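Local coordinates for putative curved DNA-binding protein (Chaetomium thermophilum var. thermophilum DSM 1495, PDB 4IPA), which probably acts in ribosome biogenesis as an Arx1 protein with a fold related to methionine aminopeptidases, and may also bind DNA, at residues 158-163 with 201-206; 167-172 with 354-359. One frame throughout, in Å; residues are numbered along the deposited sequence.

Contact 1: residues 158-163 with 201-206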
ATOM      1  N   TYR A 158     -12.994  -0.778   3.673  1.00 17.94           N
ATOM      2  CA  TYR A 158     -13.449   0.453   3.062  1.00 18.81           C
ATOM      3  C   TYR A 158     -13.655   1.545   4.117  1.00 21.40           C
ATOM      4  O   TYR A 158     -13.137   2.658   3.977  1.00 23.88           O
ATOM      5  CB  TYR A 158     -14.754   0.210   2.284  1.00 17.46           C
ATOM      6  CG  TYR A 158     -15.344   1.443   1.634  1.00 18.27           C
ATOM      7  CD1 TYR A 158     -16.238   2.262   2.321  1.00 20.68           C
ATOM      8  CD2 TYR A 158     -15.008   1.793   0.334  1.00 25.21           C
ATOM      9  CE1 TYR A 158     -16.784   3.383   1.720  1.00 21.19           C
ATOM     10  CE2 TYR A 158     -15.543   2.923  -0.270  1.00 22.55           C
ATOM     11  CZ  TYR A 158     -16.428   3.711   0.425  1.00 24.16           C
ATOM     12  OH  TYR A 158     -16.956   4.831  -0.187  1.00 25.39           O
ATOM     13  N   TYR A 159     -14.422   1.243   5.161  1.00 16.97           N
ATOM     14  CA  TYR A 159     -14.737   2.269   6.152  1.00 18.77           C
ATOM     15  C   TYR A 159     -13.563   2.587   7.040  1.00 20.18           C
ATOM     16  O   TYR A 159     -13.404   3.724   7.470  1.00 19.76           O
ATOM     17  CB  TYR A 159     -16.002   1.946   6.960  1.00 14.91           C
ATOM     18  CG  TYR A 159     -17.243   2.223   6.157  1.00 18.75           C
ATOM     19  CD1 TYR A 159     -17.572   3.521   5.785  1.00 20.81           C
ATOM     20  CD2 TYR A 159     -18.060   1.188   5.720  1.00 20.08           C
ATOM     21  CE1 TYR A 159     -18.707   3.782   5.025  1.00 22.45           C
ATOM     22  CE2 TYR A 159     -19.197   1.439   4.958  1.00 20.74           C
ATOM     23  CZ  TYR A 159     -19.513   2.735   4.611  1.00 24.19           C
ATOM     24  OH  TYR A 159     -20.641   2.991   3.850  1.00 27.83           O
ATOM     25  N   ALA A 160     -12.722   1.595   7.304  1.00 18.48           N
ATOM     26  CA  ALA A 160     -11.502   1.875   8.034  1.00 17.65           C
ATOM     27  C   ALA A 160     -10.709   2.946   7.269  1.00 20.20           C
ATOM     28  O   ALA A 160     -10.171   3.891   7.863  1.00 17.71           O
ATOM     29  CB  ALA A 160     -10.689   0.603   8.202  1.00 18.88           C
ATOM     30  N   ASN A 161     -10.660   2.805   5.944  1.00 19.02           N
ATOM     31  CA  ASN A 161      -9.917   3.730   5.092  1.00 20.43           C
ATOM     32  C   ASN A 161     -10.520   5.144   5.101  1.00 21.68           C
ATOM     33  O   ASN A 161      -9.799   6.138   5.238  1.00 20.07           O
ATOM     34  CB  ASN A 161      -9.817   3.190   3.664  1.00 19.02           C
ATOM     35  CG  ASN A 161      -8.842   3.971   2.810  1.00 19.50           C
ATOM     36  OD1 ASN A 161      -7.730   4.266   3.241  1.00 18.80           O
ATOM     37  ND2 ASN A 161      -9.260   4.328   1.590  1.00 18.57           N
ATOM     38  N   GLU A 162     -11.841   5.220   4.973  1.00 22.38           N
ATOM     39  CA  GLU A 162     -12.554   6.494   5.025  1.00 21.32           C
ATOM     40  C   GLU A 162     -12.366   7.201   6.366  1.00 19.30           C
ATOM     41  O   GLU A 162     -12.212   8.419   6.411  1.00 20.93           O
ATOM     42  CB  GLU A 162     -14.052   6.299   4.753  1.00 18.41           C
ATOM     43  CG  GLU A 162     -14.359   5.823   3.338  1.00 23.82           C
ATOM     44  CD  GLU A 162     -13.882   6.802   2.271  1.00 27.47           C
ATOM     45  OE1 GLU A 162     -14.231   7.997   2.363  1.00 25.97           O
ATOM     46  OE2 GLU A 162     -13.158   6.381   1.339  1.00 23.94           O
ATOM     47  N   VAL A 163     -12.395   6.439   7.452  1.00 18.10           N
ATOM     48  CA  VAL A 163     -12.159   6.998   8.774  1.00 16.51           C
ATOM     49  C   VAL A 163     -10.706   7.461   8.937  1.00 18.39           C
ATOM     50  O   VAL A 163     -10.463   8.595   9.341  1.00 20.67           O
ATOM     51  CB  VAL A 163     -12.541   6.017   9.899  1.00 15.20           C
ATOM     52  CG1 VAL A 163     -12.144   6.590  11.279  1.00 12.45           C
ATOM     53  CG2 VAL A 163     -14.027   5.738   9.843  1.00 13.34           C
ATOM     54  N   GLU A 201     -10.227   0.105  15.028  1.00 20.52           N
ATOM     55  CA  GLU A 201     -10.593  -1.205  15.555  1.00 25.68           C
ATOM     56  C   GLU A 201     -12.091  -1.281  15.748  1.00 21.34           C
ATOM     57  O   GLU A 201     -12.704  -2.322  15.518  1.00 22.38           O
ATOM     58  CB  GLU A 201      -9.888  -1.497  16.881  1.00 23.26           C
ATOM     59  CG  GLU A 201      -8.429  -1.848  16.743  1.00 27.92           C
ATOM     60  CD  GLU A 201      -7.745  -1.993  18.088  1.00 36.86           C
ATOM     61  OE1 GLU A 201      -8.363  -1.614  19.105  1.00 37.56           O
ATOM     62  OE2 GLU A 201      -6.592  -2.483  18.133  1.00 44.41           O
ATOM     63  N   LYS A 202     -12.666  -0.165  16.184  1.00 21.93           N
ATOM     64  CA  LYS A 202     -14.102  -0.041  16.367  1.00 19.25           C
ATOM     65  C   LYS A 202     -14.783  -0.256  15.026  1.00 20.79           C
ATOM     66  O   LYS A 202     -15.808  -0.907  14.952  1.00 23.09           O
ATOM     67  CB  LYS A 202     -14.415   1.369  16.865  1.00 25.04           C
ATOM     68  CG  LYS A 202     -15.456   1.517  17.968  1.00 32.23           C
ATOM     69  CD  LYS A 202     -15.150   2.817  18.750  1.00 37.30           C
ATOM     70  CE  LYS A 202     -16.350   3.356  19.518  1.00 49.29           C
ATOM     71  NZ  LYS A 202     -16.171   4.791  19.949  1.00 46.27           N
ATOM     72  N   VAL A 203     -14.219   0.319  13.964  1.00 21.30           N
ATOM     73  CA  VAL A 203     -14.816   0.207  12.636  1.00 23.87           C
ATOM     74  C   VAL A 203     -14.841  -1.246  12.163  1.00 23.53           C
ATOM     75  O   VAL A 203     -15.864  -1.739  11.687  1.00 21.52           O
ATOM     76  CB  VAL A 203     -14.066   1.060  11.600  1.00 23.64           C
ATOM     77  CG1 VAL A 203     -14.614   0.788  10.207  1.00 19.50           C
ATOM     78  CG2 VAL A 203     -14.151   2.563  11.957  1.00 20.54           C
ATOM     79  N   ALA A 204     -13.706  -1.930  12.304  1.00 21.51           N
ATOM     80  CA  ALA A 204     -13.608  -3.335  11.920  1.00 24.94           C
ATOM     81  C   ALA A 204     -14.567  -4.207  12.729  1.00 22.25           C
ATOM     82  O   ALA A 204     -15.181  -5.137  12.200  1.00 22.84           O
ATOM     83  CB  ALA A 204     -12.174  -3.840  12.083  1.00 19.92           C
ATOM     84  N   LYS A 205     -14.679  -3.905  14.016  1.00 23.27           N
ATOM     85  CA  LYS A 205     -15.521  -4.679  14.918  1.00 24.67           C
ATOM     86  C   LYS A 205     -17.004  -4.599  14.527  1.00 24.13           C
ATOM     87  O   LYS A 205     -17.751  -5.545  14.726  1.00 25.05           O
ATOM     88  CB  LYS A 205     -15.326  -4.203  16.355  1.00 27.57           C
ATOM     89  CG  LYS A 205     -16.042  -5.056  17.384  1.00 33.09           C
ATOM     90  CD  LYS A 205     -16.151  -4.355  18.728  1.00 34.94           C
ATOM     91  CE  LYS A 205     -15.829  -5.311  19.871  1.00 54.04           C
ATOM     92  NZ  LYS A 205     -16.289  -6.717  19.617  1.00 51.84           N
ATOM     93  N   ALA A 206     -17.434  -3.486  13.948  1.00 22.55           N
ATOM     94  CA  ALA A 206     -18.838  -3.379  13.542  1.00 24.41           C
ATOM     95  C   ALA A 206     -19.141  -4.420  12.474  1.00 22.64           C
ATOM     96  O   ALA A 206     -20.293  -4.744  12.194  1.00 23.46           O
ATOM     97  CB  ALA A 206     -19.157  -1.977  13.037  1.00 20.31           C
TER
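Val203 of helix 193-205 packs across onto Tyr159, Ala160 and Val163 of helix 148-167, and it supplies more than half of the 137 Å² buried here. The two segment axes approach to 8.9 Å and run nearly antiparallel, at 155°. In register, the CA atoms of Ala160 and Val203 lie 5.9 Å apart, close enough for one valine to span a turn of the facing helix with its two methyls.

The branches divide the work. CG1, placed opposite the backbone N of Val203 (chi1 173°), reaches the backbone N of Ala160 at 3.6 Å and the CB of Tyr159 at 3.7 Å. The small Ala160 side chain stands a little further off, its CB 4.4 Å from CG1 of Val203. The other methyl, CG2 of Val203, meets CG2 of Val163 at 3.8 Å as the two valine side chains run past one another antiparallel, meeting flank to flank. Tyr159 contributes only the root of its side chain, since its outer part leads away from 201-206, and the side chain also touches Leu367, Ile376 and Leu385.

Ile381 of helix 379-386 also touches Val203, so a third helix joins this packing. Everything the two segments exchange is van der Waals contact: between them the fit is of methyls against a methyl, CB atoms and a backbone N, consistent with burial of apolar surface rather than directional bonding.

Contact 2: residues 167-172 with 354-359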
ATOM      1  N   LEU A 167      -9.182  11.180   9.859  1.00 20.93           N
ATOM      2  CA  LEU A 167      -8.396  11.387  11.071  1.00 19.53           C
ATOM      3  C   LEU A 167      -7.069  12.052  10.746  1.00 23.50           C
ATOM      4  O   LEU A 167      -6.338  12.468  11.651  1.00 24.31           O
ATOM      5  CB  LEU A 167      -8.151  10.063  11.800  1.00 21.54           C
ATOM      6  CG  LEU A 167      -9.418   9.426  12.385  1.00 26.15           C
ATOM      7  CD1 LEU A 167      -9.142   8.083  13.058  1.00 21.03           C
ATOM      8  CD2 LEU A 167     -10.041  10.398  13.373  1.00 29.99           C
ATOM      9  N   MET A 168      -6.756  12.156   9.455  1.00 19.98           N
ATOM     10  CA  MET A 168      -5.462  12.691   9.041  1.00 21.41           C
ATOM     11  C   MET A 168      -5.521  14.165   8.639  1.00 19.14           C
ATOM     12  O   MET A 168      -4.492  14.823   8.501  1.00 20.43           O
ATOM     13  CB  MET A 168      -4.852  11.845   7.915  1.00 18.99           C
ATOM     14  CG  MET A 168      -4.429  10.428   8.335  1.00 20.57           C
ATOM     15  SD  MET A 168      -3.629   9.528   6.973  1.00 20.82           S
ATOM     16  CE  MET A 168      -1.979  10.258   6.954  1.00 16.33           C
ATOM     17  N   VAL A 169      -6.721  14.678   8.429  1.00 20.91           N
ATOM     18  CA  VAL A 169      -6.900  16.102   8.215  1.00 21.25           C
ATOM     19  C   VAL A 169      -6.440  16.839   9.476  1.00 21.14           C
ATOM     20  O   VAL A 169      -6.947  16.578  10.563  1.00 22.37           O
ATOM     21  CB  VAL A 169      -8.368  16.426   7.891  1.00 17.56           C
ATOM     22  CG1 VAL A 169      -8.538  17.929   7.620  1.00 22.75           C
ATOM     23  CG2 VAL A 169      -8.804  15.622   6.676  1.00 15.95           C
ATOM     24  N   PRO A 170      -5.428  17.714   9.342  1.00 19.57           N
ATOM     25  CA  PRO A 170      -4.944  18.531  10.462  1.00 23.38           C
ATOM     26  C   PRO A 170      -6.106  19.289  11.097  1.00 26.97           C
ATOM     27  O   PRO A 170      -6.966  19.801  10.377  1.00 24.76           O
ATOM     28  CB  PRO A 170      -3.981  19.504   9.787  1.00 21.23           C
ATOM     29  CG  PRO A 170      -3.452  18.725   8.634  1.00 23.48           C
ATOM     30  CD  PRO A 170      -4.614  17.902   8.132  1.00 18.62           C
ATOM     31  N   PRO A 171      -6.145  19.336  12.434  1.00 29.09           N
ATOM     32  CA  PRO A 171      -7.292  19.894  13.157  1.00 29.98           C
ATOM     33  C   PRO A 171      -7.665  21.285  12.660  1.00 28.80           C
ATOM     34  O   PRO A 171      -6.806  22.157  12.549  1.00 28.77           O
ATOM     35  CB  PRO A 171      -6.786  19.956  14.601  1.00 31.43           C
ATOM     36  CG  PRO A 171      -5.794  18.832  14.680  1.00 34.32           C
ATOM     37  CD  PRO A 171      -5.095  18.850  13.350  1.00 29.74           C
ATOM     38  N   GLY A 172      -8.935  21.472  12.333  1.00 26.67           N
ATOM     39  CA  GLY A 172      -9.449  22.788  12.004  1.00 31.42           C
ATOM     40  C   GLY A 172      -9.297  23.248  10.565  1.00 32.70           C
ATOM     41  O   GLY A 172      -9.903  24.246  10.164  1.00 27.91           O
ATOM     42  N   ASN A 354      -6.381  22.966   1.171  1.00 32.98           N
ATOM     43  CA  ASN A 354      -7.755  22.558   0.941  1.00 31.03           C
ATOM     44  C   ASN A 354      -8.088  21.181   1.492  1.00 32.10           C
ATOM     45  O   ASN A 354      -9.130  20.616   1.172  1.00 33.43           O
ATOM     46  CB  ASN A 354      -8.048  22.604  -0.554  1.00 33.89           C
ATOM     47  CG  ASN A 354      -8.052  24.024  -1.099  1.00 42.43           C
ATOM     48  OD1 ASN A 354      -8.621  24.936  -0.488  1.00 33.37           O
ATOM     49  ND2 ASN A 354      -7.406  24.220  -2.246  1.00 40.15           N
ATOM     50  N   GLY A 355      -7.207  20.643   2.325  1.00 28.32           N
ATOM     51  CA  GLY A 355      -7.407  19.318   2.875  1.00 29.66           C
ATOM     52  C   GLY A 355      -6.696  18.212   2.100  1.00 29.52           C
ATOM     53  O   GLY A 355      -5.602  18.397   1.547  1.00 28.95           O
ATOM     54  N   ILE A 356      -7.330  17.049   2.060  1.00 28.11           N
ATOM     55  CA  ILE A 356      -6.672  15.852   1.576  1.00 24.26           C
ATOM     56  C   ILE A 356      -7.160  15.467   0.201  1.00 28.91           C
ATOM     57  O   ILE A 356      -8.364  15.274  -0.006  1.00 26.83           O
ATOM     58  CB  ILE A 356      -6.865  14.673   2.559  1.00 25.56           C
ATOM     59  CG1 ILE A 356      -5.953  14.877   3.776  1.00 22.52           C
ATOM     60  CG2 ILE A 356      -6.588  13.331   1.868  1.00 21.35           C
ATOM     61  CD1 ILE A 356      -5.959  13.746   4.751  1.00 21.43           C
ATOM     62  N   THR A 357      -6.203  15.356  -0.723  1.00 24.73           N
ATOM     63  CA  THR A 357      -6.440  14.900  -2.093  1.00 23.83           C
ATOM     64  C   THR A 357      -5.823  13.522  -2.333  1.00 22.87           C
ATOM     65  O   THR A 357      -4.656  13.275  -1.983  1.00 21.00           O
ATOM     66  CB  THR A 357      -5.782  15.864  -3.110  1.00 26.34           C
ATOM     67  OG1 THR A 357      -6.212  17.198  -2.844  1.00 36.46           O
ATOM     68  CG2 THR A 357      -6.169  15.495  -4.543  1.00 23.74           C
ATOM     69  N   ARG A 358      -6.589  12.632  -2.953  1.00 22.37           N
ATOM     70  CA  ARG A 358      -6.075  11.308  -3.305  1.00 21.65           C
ATOM     71  C   ARG A 358      -5.343  11.401  -4.641  1.00 23.76           C
ATOM     72  O   ARG A 358      -5.963  11.342  -5.697  1.00 28.93           O
ATOM     73  CB  ARG A 358      -7.207  10.278  -3.399  1.00 19.80           C
ATOM     74  CG  ARG A 358      -8.144  10.253  -2.195  1.00 19.99           C
ATOM     75  CD  ARG A 358      -9.202   9.119  -2.283  1.00 24.55           C
ATOM     76  NE  ARG A 358     -10.406   9.472  -1.522  1.00 22.83           N
ATOM     77  CZ  ARG A 358     -11.052   8.672  -0.679  1.00 25.83           C
ATOM     78  NH1 ARG A 358     -10.627   7.435  -0.467  1.00 24.82           N
ATOM     79  NH2 ARG A 358     -12.144   9.108  -0.051  1.00 27.35           N
ATOM     80  N   ILE A 359      -4.029  11.574  -4.599  1.00 20.87           N
ATOM     81  CA  ILE A 359      -3.260  11.694  -5.830  1.00 23.78           C
ATOM     82  C   ILE A 359      -3.386  10.403  -6.628  1.00 21.81           C
ATOM     83  O   ILE A 359      -3.615  10.416  -7.836  1.00 22.12           O
ATOM     84  CB  ILE A 359      -1.770  11.911  -5.532  1.00 22.33           C
ATOM     85  CG1 ILE A 359      -1.590  12.974  -4.449  1.00 25.87           C
ATOM     86  CG2 ILE A 359      -1.009  12.267  -6.797  1.00 21.08           C
ATOM     87  CD1 ILE A 359      -0.142  13.087  -3.961  1.00 28.41           C
TER
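Ile356, near the start of strand 355-360, directs its side chain at the loop that follows helix 148-167, where Met168 and Val169 receive it. The nearest CA atoms across the contact are those of Val169 and Gly355, 6.3 Å apart, and 62 Å² of the 141 Å² buried belongs to Ile356.

Its CB points toward the loop yet makes no close contact there. The next atom out, CG1, sits opposite the carbonyl carbon of Ile356 (chi1 -75°) and comes to 4.1 Å from CG2 of Val169. An extended second torsion (chi2 -175°) then carries CD1 onward to the tip, where three approaches converge. CD1 of Ile356 is 3.9 Å from CG2 of Val169, 3.9 Å from the backbone N of Val169, and 3.9 Å from CB of Met168. One methyl thus rests against two consecutive residues, touching a side-chain branch, the backbone between them and the base of the methionine.

The side chains of Val169 and Ile356 lie at a slant to each other. Met168 meets Ile356 through CB, while its side chain also packs on Pro245. Ile356 additionally touches Ile349 of the neighbouring strand 342-352 and Leu389, and its backbone hydrogen-bonds with Leu389, so the C-terminal tail borders the same apolar cluster. The arrangement is that of a helix-to-loop exit laid against the last strand of the five-stranded antiparallel sheet, where the end of the modelled chain hydrogen-bonds alongside, part of the helix-on-sheet layering that builds the pita-bread fold of the M24 family.

How the contacts relate
Contact 1 and contact 2 have centres about 18 Å apart and are connected through helix 148-167: segment 158-163 lies on it, and segment 167-172 runs from its end into the following loop. Along the chain the order is 158-163, 167-172, 201-206, 354-359, so the two contacts interleave. Contact 1 joins that helix to helix 193-205, whereas contact 2 joins its exit to the last strand of the five-stranded antiparallel sheet. A salt bridge links them directly, with Arg358 NH2 3.2 Å from Glu162 OE2. The helix thus packs on a second helix through its middle and, through its exit and Glu162, on the sheet.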